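Local coordinates for GH59 galactosidase (Clostridium cellulolyticum, PDB 2V4V), which binds xylose through this family 6 carbohydrate-binding module, one part of a larger secreted glycoside hydrolase that probably degrades plant polysaccharides, at residues 19-22 with 28-31; 108-113 with 123-128; 51-56 with 66-71. All coordinates share one frame; numbering follows the deposited sequence.

Contact 1: 19-22 with 28-31; sequences QTET and EDVG. With NA (sodium ion), chain C; XYP (beta-D-xylopyranose), chain B.
E21 and D29 face each other on the same side of a short antiparallel hairpin, and their carboxylates crowd together, with E21 OE2 2.6 Å from D29 OD2 and the two planes turned 66° apart. E21 CG lies between its own backbone N and carbonyl carbon (chi1 59°), which swings the extended chain back over strand 28-31 and presents its carboxylate to the sugar. E21 OE1 accepts from xylose O2 at 3.1 Å, while xylose O3 lies 2.6 Å from E21 OE2. Beneath them the backbones are tightly laced: E21 N reaches D29 O at 3.0 Å and D29 N returns to E21 O at 2.9 Å, a pattern repeated between Q19 and G31. The opposite face, with T20 and V30, is looser. T20 CG2 stays 4.3 Å from V30 CG2, and T20 OG1 and E28 OE2 are joined through a water that donates to the carboxylate. Q90 donates to D29 OD1, probably helping to position this acid behind E21. Strand 28-31 is bonded through the backbone of V30 to L122, so the hairpin lies alongside the beginning of strand 121-128 and contributes E21 and G31 to the xylose pocket.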
loop_
_atom_site.group_PDB
_atom_site.type_symbol
_atom_site.label_atom_id
_atom_site.label_comp_id
_atom_site.label_asym_id
_atom_site.label_seq_id
_atom_site.Cartn_x
_atom_site.Cartn_y
_atom_site.Cartn_z
ATOM N N GLN A 19 -12.947 0.771 -0.152
ATOM C CA GLN A 19 -13.709 1.654 -1.043
ATOM C C GLN A 19 -12.863 2.864 -1.362
ATOM O O GLN A 19 -12.119 3.316 -0.473
ATOM C CB GLN A 19 -15.005 2.122 -0.393
ATOM C CG GLN A 19 -15.826 0.999 0.169
ATOM C CD GLN A 19 -16.975 1.504 1.021
ATOM O OE1 GLN A 19 -17.602 2.545 0.680
ATOM N NE2 GLN A 19 -17.262 0.790 2.137
ATOM N N THR A 20 -12.935 3.329 -2.617
ATOM C CA THR A 20 -12.231 4.541 -2.997
ATOM C C THR A 20 -13.093 5.757 -2.667
ATOM O O THR A 20 -14.340 5.705 -2.728
ATOM C CB THR A 20 -11.940 4.574 -4.516
ATOM O OG1 THR A 20 -13.140 4.276 -5.241
ATOM C CG2 THR A 20 -10.858 3.512 -4.817
ATOM N N GLU A 21 -12.413 6.862 -2.367
ATOM C CA GLU A 21 -13.073 8.108 -1.960
ATOM C C GLU A 21 -12.230 9.307 -2.340
ATOM O O GLU A 21 -11.036 9.163 -2.705
ATOM C CB GLU A 21 -13.376 8.124 -0.471
ATOM C CG GLU A 21 -12.088 7.964 0.342
ATOM C CD GLU A 21 -12.287 8.027 1.852
ATOM O OE1 GLU A 21 -13.415 8.347 2.346
ATOM O OE2 GLU A 21 -11.265 7.787 2.532
ATOM N N THR A 22 -12.814 10.508 -2.197
ATOM C CA THR A 22 -12.128 11.756 -2.570
ATOM C C THR A 22 -10.995 11.986 -1.589
ATOM O O THR A 22 -11.207 11.934 -0.382
ATOM C CB THR A 22 -13.087 12.947 -2.445
ATOM O OG1 THR A 22 -14.277 12.678 -3.200
ATOM C CG2 THR A 22 -12.441 14.236 -2.972
ATOM N N GLU A 28 -7.863 10.408 -5.488
ATOM C CA GLU A 28 -8.616 9.477 -4.626
ATOM C C GLU A 28 -7.706 8.793 -3.642
ATOM O O GLU A 28 -6.496 8.669 -3.896
ATOM C CB GLU A 28 -9.256 8.392 -5.443
ATOM C CG GLU A 28 -9.975 8.933 -6.688
ATOM C CD GLU A 28 -10.744 7.854 -7.395
ATOM O OE1 GLU A 28 -10.502 7.762 -8.637
ATOM O OE2 GLU A 28 -11.553 7.133 -6.728
ATOM N N ASP A 29 -8.291 8.354 -2.524
ATOM C CA ASP A 29 -7.587 7.406 -1.658
ATOM C C ASP A 29 -8.388 6.111 -1.525
ATOM O O ASP A 29 -9.628 6.108 -1.657
ATOM C CB ASP A 29 -7.281 7.998 -0.259
ATOM C CG ASP A 29 -8.549 8.361 0.504
ATOM O OD1 ASP A 29 -8.997 9.541 0.365
ATOM O OD2 ASP A 29 -9.089 7.439 1.226
ATOM N N VAL A 30 -7.653 5.033 -1.236
ATOM C CA VAL A 30 -8.274 3.804 -0.813
ATOM C C VAL A 30 -8.490 3.962 0.678
ATOM O O VAL A 30 -7.529 4.151 1.462
ATOM C CB VAL A 30 -7.360 2.602 -1.110
ATOM C CG1 VAL A 30 -7.741 1.424 -0.299
ATOM C CG2 VAL A 30 -7.442 2.281 -2.605
ATOM N N GLY A 31 -9.771 3.925 1.053
ATOM C CA GLY A 31 -10.145 4.017 2.466
ATOM C C GLY A 31 -11.027 2.845 2.909
ATOM O O GLY A 31 -11.164 1.846 2.213
HETATM NA NA NA C . -4.534 8.348 -5.167
HETATM O O1 XYP B . -15.581 7.729 7.683
HETATM C C1 XYP B . -14.604 6.933 7.030
HETATM C C2 XYP B . -13.698 7.907 6.291
HETATM C C3 XYP B . -12.585 7.146 5.592
HETATM C C4 XYP B . -11.913 6.177 6.560
HETATM C C5 XYP B . -12.964 5.343 7.306
HETATM O O2 XYP B . -14.390 8.604 5.263
HETATM O O3 XYP B . -11.629 8.042 5.048
HETATM O O4 XYP B . -11.055 5.288 5.882
HETATM O O5 XYP B . -13.881 6.201 7.947
HETATM O O HOH W 1 -12.508 4.974 -7.821
HETATM O O HOH W 2 -5.363 9.745 -7.035
#

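Contact 2: 108-113 with 123-128; sequences VYLVFK and NWFTFS. With NA (sodium ion), chain C.
N123 grips the sodium ion twice, its carbonyl O and its side-chain OD1 each lying 2.4 Å from the metal. With CG anti to the backbone N (chi1 180°), the amide oxygen turns back beside the residue's own carbonyl and a chelate closes around the ion. E8, E10, the backbone carbonyl of E28 and a water 2.5 Å from the metal complete six-fold coordination. The amide's other end is held as well, since N123 ND2 donates to E25, which should resist rotation of the group.

Further along strand 121-128, the contact with 108-113 itself is wholly apolar. L110 and F125 approach from opposite directions, and the end of the leucine, CD1, sits over one face of the phenyl ring, 3.8 Å from its centroid and only 15° off the ring normal, a clear CH-pi contact. CD1 of L110 is anti to CA (chi2 -176°), which carries it across the gap to the ring. This is the core of the CBM6 beta-sandwich of jelly-roll type: strands 105-113 and 121-128 belong to different sheets, and the CA atoms of L110 and F125 stand 10.1 Å apart with the space between them spanned by side chains alone.

Two residues further along 121-128 and two back along 105-113, V108 meets F127 more loosely. V108 CG1 comes up to the ring's edge, near its plane, at 4.5 Å from F127 CZ. The aromatic side chains also pack against neighbours: F125 meets Y41 edge-to-face, and F127 meets F46 and F53 in the same manner. Alternate residues of strand 121-128 turn the other way, where W124 makes a cation-pi contact with R6 and T126 OG1 donates to the carbonyl of S5.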
loop_
_atom_site.group_PDB
_atom_site.type_symbol
_atom_site.label_atom_id
_atom_site.label_comp_id
_atom_site.label_asym_id
_atom_site.label_seq_id
_atom_site.Cartn_x
_atom_site.Cartn_y
_atom_site.Cartn_z
ATOM N N VAL A 108 1.279 -7.383 -7.244
ATOM C CA VAL A 108 1.635 -6.927 -5.921
ATOM C C VAL A 108 0.350 -6.829 -5.090
ATOM O O VAL A 108 -0.567 -6.085 -5.479
ATOM C CB VAL A 108 2.356 -5.561 -5.965
ATOM C CG1 VAL A 108 2.426 -4.962 -4.588
ATOM C CG2 VAL A 108 3.782 -5.717 -6.521
ATOM N N TYR A 109 0.328 -7.542 -3.946
ATOM C CA TYR A 109 -0.790 -7.444 -2.996
ATOM C C TYR A 109 -0.351 -6.599 -1.844
ATOM O O TYR A 109 0.631 -6.942 -1.174
ATOM C CB TYR A 109 -1.176 -8.833 -2.460
ATOM C CG TYR A 109 -1.879 -9.658 -3.509
ATOM C CD1 TYR A 109 -3.244 -9.980 -3.392
ATOM C CD2 TYR A 109 -1.177 -10.136 -4.640
ATOM C CE1 TYR A 109 -3.900 -10.757 -4.367
ATOM C CE2 TYR A 109 -1.817 -10.895 -5.612
ATOM C CZ TYR A 109 -3.178 -11.199 -5.478
ATOM O OH TYR A 109 -3.780 -11.969 -6.468
ATOM N N LEU A 110 -1.085 -5.500 -1.608
ATOM C CA LEU A 110 -0.892 -4.728 -0.391
ATOM C C LEU A 110 -1.982 -5.173 0.595
ATOM O O LEU A 110 -3.162 -4.929 0.375
ATOM C CB LEU A 110 -0.951 -3.231 -0.672
ATOM C CG LEU A 110 0.017 -2.702 -1.743
ATOM C CD1 LEU A 110 -0.146 -1.202 -1.796
ATOM C CD2 LEU A 110 1.482 -3.096 -1.386
ATOM N N VAL A 111 -1.559 -5.878 1.654
ATOM C CA VAL A 111 -2.455 -6.541 2.583
ATOM C C VAL A 111 -2.400 -5.768 3.897
ATOM O O VAL A 111 -1.328 -5.530 4.460
ATOM C CB VAL A 111 -2.087 -8.027 2.805
ATOM C CG1 VAL A 111 -3.106 -8.689 3.753
ATOM C CG2 VAL A 111 -2.046 -8.774 1.448
ATOM N N PHE A 112 -3.560 -5.282 4.346
ATOM C CA PHE A 112 -3.572 -4.293 5.422
ATOM C C PHE A 112 -3.846 -4.996 6.731
ATOM O O PHE A 112 -4.860 -5.683 6.875
ATOM C CB PHE A 112 -4.653 -3.238 5.118
ATOM C CG PHE A 112 -4.535 -2.664 3.711
ATOM C CD1 PHE A 112 -3.296 -2.142 3.279
ATOM C CD2 PHE A 112 -5.608 -2.672 2.843
ATOM C CE1 PHE A 112 -3.152 -1.628 1.968
ATOM C CE2 PHE A 112 -5.513 -2.143 1.546
ATOM C CZ PHE A 112 -4.274 -1.614 1.102
ATOM N N LYS A 113 -2.938 -4.816 7.692
ATOM C CA LYS A 113 -3.069 -5.551 8.946
ATOM C C LYS A 113 -2.956 -4.613 10.144
ATOM O O LYS A 113 -2.200 -3.637 10.112
ATOM C CB LYS A 113 -1.971 -6.624 9.041
ATOM C CG LYS A 113 -2.033 -7.667 7.930
ATOM C CD LYS A 113 -3.162 -8.664 8.127
ATOM C CE LYS A 113 -3.023 -9.918 7.223
ATOM N NZ LYS A 113 -1.703 -10.685 7.260
ATOM N N ASN A 123 -3.127 6.891 -0.510
ATOM C CA ASN A 123 -3.284 7.727 -1.682
ATOM C C ASN A 123 -2.543 7.131 -2.895
ATOM O O ASN A 123 -3.125 6.846 -3.947
ATOM C CB ASN A 123 -2.783 9.141 -1.331
ATOM C CG ASN A 123 -2.890 10.123 -2.486
ATOM O OD1 ASN A 123 -3.343 9.784 -3.600
ATOM N ND2 ASN A 123 -2.461 11.368 -2.234
ATOM N N TRP A 124 -1.251 6.858 -2.719
ATOM C CA TRP A 124 -0.414 6.279 -3.774
ATOM C C TRP A 124 0.790 5.605 -3.104
ATOM O O TRP A 124 0.994 5.763 -1.915
ATOM C CB TRP A 124 0.021 7.343 -4.811
ATOM C CG TRP A 124 0.760 8.519 -4.262
ATOM C CD1 TRP A 124 0.223 9.733 -3.930
ATOM C CD2 TRP A 124 2.158 8.611 -3.955
ATOM N NE1 TRP A 124 1.180 10.580 -3.451
ATOM C CE2 TRP A 124 2.388 9.919 -3.472
ATOM C CE3 TRP A 124 3.251 7.736 -4.111
ATOM C CZ2 TRP A 124 3.658 10.360 -3.074
ATOM C CZ3 TRP A 124 4.513 8.165 -3.694
ATOM C CH2 TRP A 124 4.700 9.478 -3.208
ATOM N N PHE A 125 1.542 4.809 -3.867
ATOM C CA PHE A 125 2.767 4.262 -3.303
ATOM C C PHE A 125 3.756 4.104 -4.448
ATOM O O PHE A 125 3.412 4.213 -5.642
ATOM C CB PHE A 125 2.496 2.899 -2.655
ATOM C CG PHE A 125 1.903 1.897 -3.611
ATOM C CD1 PHE A 125 2.739 0.960 -4.199
ATOM C CD2 PHE A 125 0.540 1.874 -3.903
ATOM C CE1 PHE A 125 2.248 0.020 -5.079
ATOM C CE2 PHE A 125 0.045 0.942 -4.797
ATOM C CZ PHE A 125 0.881 0.019 -5.361
ATOM N N THR A 126 4.986 3.802 -4.062
ATOM C CA THR A 126 6.013 3.501 -5.083
ATOM C C THR A 126 7.122 2.664 -4.458
ATOM O O THR A 126 7.243 2.610 -3.209
ATOM C CB THR A 126 6.652 4.813 -5.667
ATOM O OG1 THR A 126 7.463 4.518 -6.825
ATOM C CG2 THR A 126 7.462 5.559 -4.578
ATOM N N PHE A 127 7.923 1.990 -5.294
ATOM C CA PHE A 127 9.130 1.344 -4.776
ATOM C C PHE A 127 10.380 2.159 -5.156
ATOM O O PHE A 127 10.365 2.931 -6.121
ATOM C CB PHE A 127 9.294 -0.057 -5.337
ATOM C CG PHE A 127 8.249 -1.010 -4.858
ATOM C CD1 PHE A 127 8.512 -1.842 -3.763
ATOM C CD2 PHE A 127 6.995 -1.092 -5.486
ATOM C CE1 PHE A 127 7.546 -2.758 -3.314
ATOM C CE2 PHE A 127 6.023 -2.020 -5.068
ATOM C CZ PHE A 127 6.281 -2.828 -3.957
ATOM N N SER A 128 11.457 1.960 -4.406
ATOM C CA SER A 128 12.726 2.665 -4.696
ATOM C C SER A 128 13.801 1.632 -4.929
ATOM O O SER A 128 13.741 0.537 -4.386
ATOM C CB SER A 128 13.117 3.561 -3.523
ATOM O OG SER A 128 13.088 2.796 -2.302
HETATM NA NA NA C . -4.534 8.348 -5.167
HETATM O O HOH W 2 -5.363 9.745 -7.035
#

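Contact 3: 51-56 with 66-71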
loop_
_atom_site.group_PDB
_atom_site.type_symbol
_atom_site.label_atom_id
_atom_site.label_comp_id
_atom_site.label_asym_id
_atom_site.label_seq_id
_atom_site.Cartn_x
_atom_site.Cartn_y
_atom_site.Cartn_z
ATOM N N GLY A 51 14.926 -1.809 -3.370
ATOM C CA GLY A 51 15.410 -1.746 -1.995
ATOM C C GLY A 51 14.407 -1.188 -0.969
ATOM O O GLY A 51 14.568 -1.357 0.225
ATOM N N GLY A 52 13.350 -0.534 -1.456
ATOM C CA GLY A 52 12.464 0.168 -0.533
ATOM C C GLY A 52 11.068 0.401 -1.070
ATOM O O GLY A 52 10.798 0.180 -2.237
ATOM N N PHE A 53 10.208 0.914 -0.189
ATOM C CA PHE A 53 8.774 1.164 -0.517
ATOM C C PHE A 53 8.350 2.421 0.242
ATOM O O PHE A 53 8.738 2.615 1.400
ATOM C CB PHE A 53 7.976 -0.036 -0.034
ATOM C CG PHE A 53 6.455 0.115 -0.080
ATOM C CD1 PHE A 53 5.721 -0.303 -1.201
ATOM C CD2 PHE A 53 5.760 0.568 1.043
ATOM C CE1 PHE A 53 4.340 -0.259 -1.185
ATOM C CE2 PHE A 53 4.370 0.625 1.054
ATOM C CZ PHE A 53 3.663 0.209 -0.072
ATOM N N GLN A 54 7.568 3.259 -0.440
ATOM C CA GLN A 54 7.080 4.516 0.108
ATOM C C GLN A 54 5.595 4.575 -0.163
ATOM O O GLN A 54 5.159 4.386 -1.312
ATOM C CB GLN A 54 7.825 5.678 -0.567
ATOM C CG GLN A 54 7.418 7.088 -0.144
ATOM C CD GLN A 54 8.000 8.156 -1.074
ATOM O OE1 GLN A 54 8.470 7.854 -2.188
ATOM N NE2 GLN A 54 7.927 9.416 -0.645
ATOM N N ALA A 55 4.819 4.822 0.893
ATOM C CA ALA A 55 3.364 4.947 0.732
ATOM C C ALA A 55 2.868 6.275 1.301
ATOM O O ALA A 55 3.318 6.710 2.371
ATOM C CB ALA A 55 2.667 3.805 1.451
ATOM N N ARG A 56 1.940 6.901 0.557
ATOM C CA ARG A 56 1.359 8.183 0.996
ATOM C C ARG A 56 0.051 7.886 1.741
ATOM O O ARG A 56 -0.895 7.428 1.124
ATOM C CB ARG A 56 1.107 9.064 -0.239
ATOM C CG ARG A 56 0.677 10.467 0.066
ATOM C CD ARG A 56 1.854 11.249 0.679
ATOM N NE ARG A 56 1.400 12.600 1.003
ATOM C CZ ARG A 56 2.121 13.495 1.682
ATOM N NH1 ARG A 56 3.363 13.189 2.094
ATOM N NH2 ARG A 56 1.587 14.688 1.954
ATOM N N ILE A 66 1.246 -2.284 6.239
ATOM C CA ILE A 66 0.974 -2.703 4.857
ATOM C C ILE A 66 1.935 -3.834 4.572
ATOM O O ILE A 66 3.131 -3.618 4.483
ATOM C CB ILE A 66 1.224 -1.577 3.826
ATOM C CG1 ILE A 66 0.410 -0.312 4.172
ATOM C CG2 ILE A 66 0.946 -2.097 2.403
ATOM C CD1 ILE A 66 0.717 0.886 3.286
ATOM N N GLU A 67 1.416 -5.047 4.514
ATOM C CA GLU A 67 2.237 -6.187 4.139
ATOM C C GLU A 67 2.320 -6.226 2.634
ATOM O O GLU A 67 1.287 -6.180 1.941
ATOM C CB GLU A 67 1.639 -7.489 4.675
ATOM C CG GLU A 67 1.851 -7.627 6.191
ATOM C CD GLU A 67 1.336 -8.957 6.772
ATOM O OE1 GLU A 67 0.645 -9.685 6.063
ATOM O OE2 GLU A 67 1.630 -9.221 7.963
ATOM N N ILE A 68 3.539 -6.316 2.113
ATOM C CA ILE A 68 3.702 -6.296 0.670
ATOM C C ILE A 68 3.995 -7.742 0.248
ATOM O O ILE A 68 5.087 -8.244 0.535
ATOM C CB ILE A 68 4.908 -5.435 0.250
ATOM C CG1 ILE A 68 4.752 -3.999 0.764
ATOM C CG2 ILE A 68 5.057 -5.390 -1.269
ATOM C CD1 ILE A 68 6.087 -3.282 0.953
ATOM N N ARG A 69 3.021 -8.369 -0.448
ATOM C CA ARG A 69 3.113 -9.780 -0.762
ATOM C C ARG A 69 3.047 -9.979 -2.285
ATOM O O ARG A 69 2.442 -9.182 -2.999
ATOM C CB ARG A 69 1.959 -10.541 -0.097
ATOM C CG ARG A 69 2.173 -10.649 1.437
ATOM C CD ARG A 69 1.023 -11.361 2.148
ATOM N NE ARG A 69 1.241 -11.361 3.586
ATOM C CZ ARG A 69 2.052 -12.205 4.235
ATOM N NH1 ARG A 69 2.741 -13.166 3.580
ATOM N NH2 ARG A 69 2.172 -12.101 5.575
ATOM N N LEU A 70 3.742 -11.014 -2.784
ATOM C CA LEU A 70 3.780 -11.214 -4.222
ATOM C C LEU A 70 2.883 -12.353 -4.649
ATOM O O LEU A 70 2.926 -13.456 -4.106
ATOM C CB LEU A 70 5.216 -11.506 -4.673
ATOM C CG LEU A 70 6.227 -10.389 -4.447
ATOM C CD1 LEU A 70 7.641 -10.826 -4.934
ATOM C CD2 LEU A 70 5.791 -9.073 -5.080
ATOM N N ASP A 71 2.103 -12.060 -5.680
ATOM C CA ASP A 71 1.362 -13.037 -6.462
ATOM C C ASP A 71 0.117 -13.689 -5.837
ATOM O O ASP A 71 -0.654 -14.261 -6.511
ATOM C CB ASP A 71 2.324 -14.025 -7.134
ATOM C CG ASP A 71 3.330 -13.312 -8.064
ATOM O OD1 ASP A 71 2.906 -12.469 -8.830
ATOM O OD2 ASP A 71 4.480 -13.693 -7.972
#
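The ring of F53 has I68 CD1 lying over one face, 3.7 Å from its centroid and 18° off the normal, displaced toward the side where CG and CD1 of the ring lie. This is a CH-pi contact, and its closest pair is F53 CG with I68 CD1 at 3.6 Å. The isoleucine places that methyl by sending CG1 anti to the carbonyl carbon (chi1 -58°), which leaves the long branch reaching toward the facing sheet. I66 also offers its CD1, but at the edge of the ring, 4.3 Å from F53 CE2, and against A55 CB at 4.0 Å. One face and one edge of the phenyl group are thus each met by an isoleucine methyl.

On the outer side of strand 64-70, R69 grips E67 side-on: its NE (3.0 Å) and NH2 (2.9 Å) both donate to E67 OE1, from the same face of the carboxylate. K113 adds a second charged partner to that oxygen. At the start of strand 52-59, G51 and G52 together oppose S128 in a classic beta bulge. Alternating residues that fill the interior between two facing antiparallel sheets are characteristic of the beta-sandwich that CBM6 modules share.

In the fold
From the N terminus, contact 1 comes first and closes a hairpin with five residues between its segments. Contact 3 follows, joining strands 52-59 and 64-70 and closing a loop of nine residues (57-65); contact 2 comes last, near the C terminus, closing another nine (114-122). The three lie in series along the chain, none nesting in or crossing another. In space, contacts 2 and 3 are side by side, their centres 4 Å apart: strands 52-59 and 121-128 are neighbours in one sheet, 64-70 and 105-113 in the other, so both contacts tie the same two sheets together. Contact 1 lies toward the sugar-binding end, and the sodium ion links it to 123-128, because E28 and N123 share that metal.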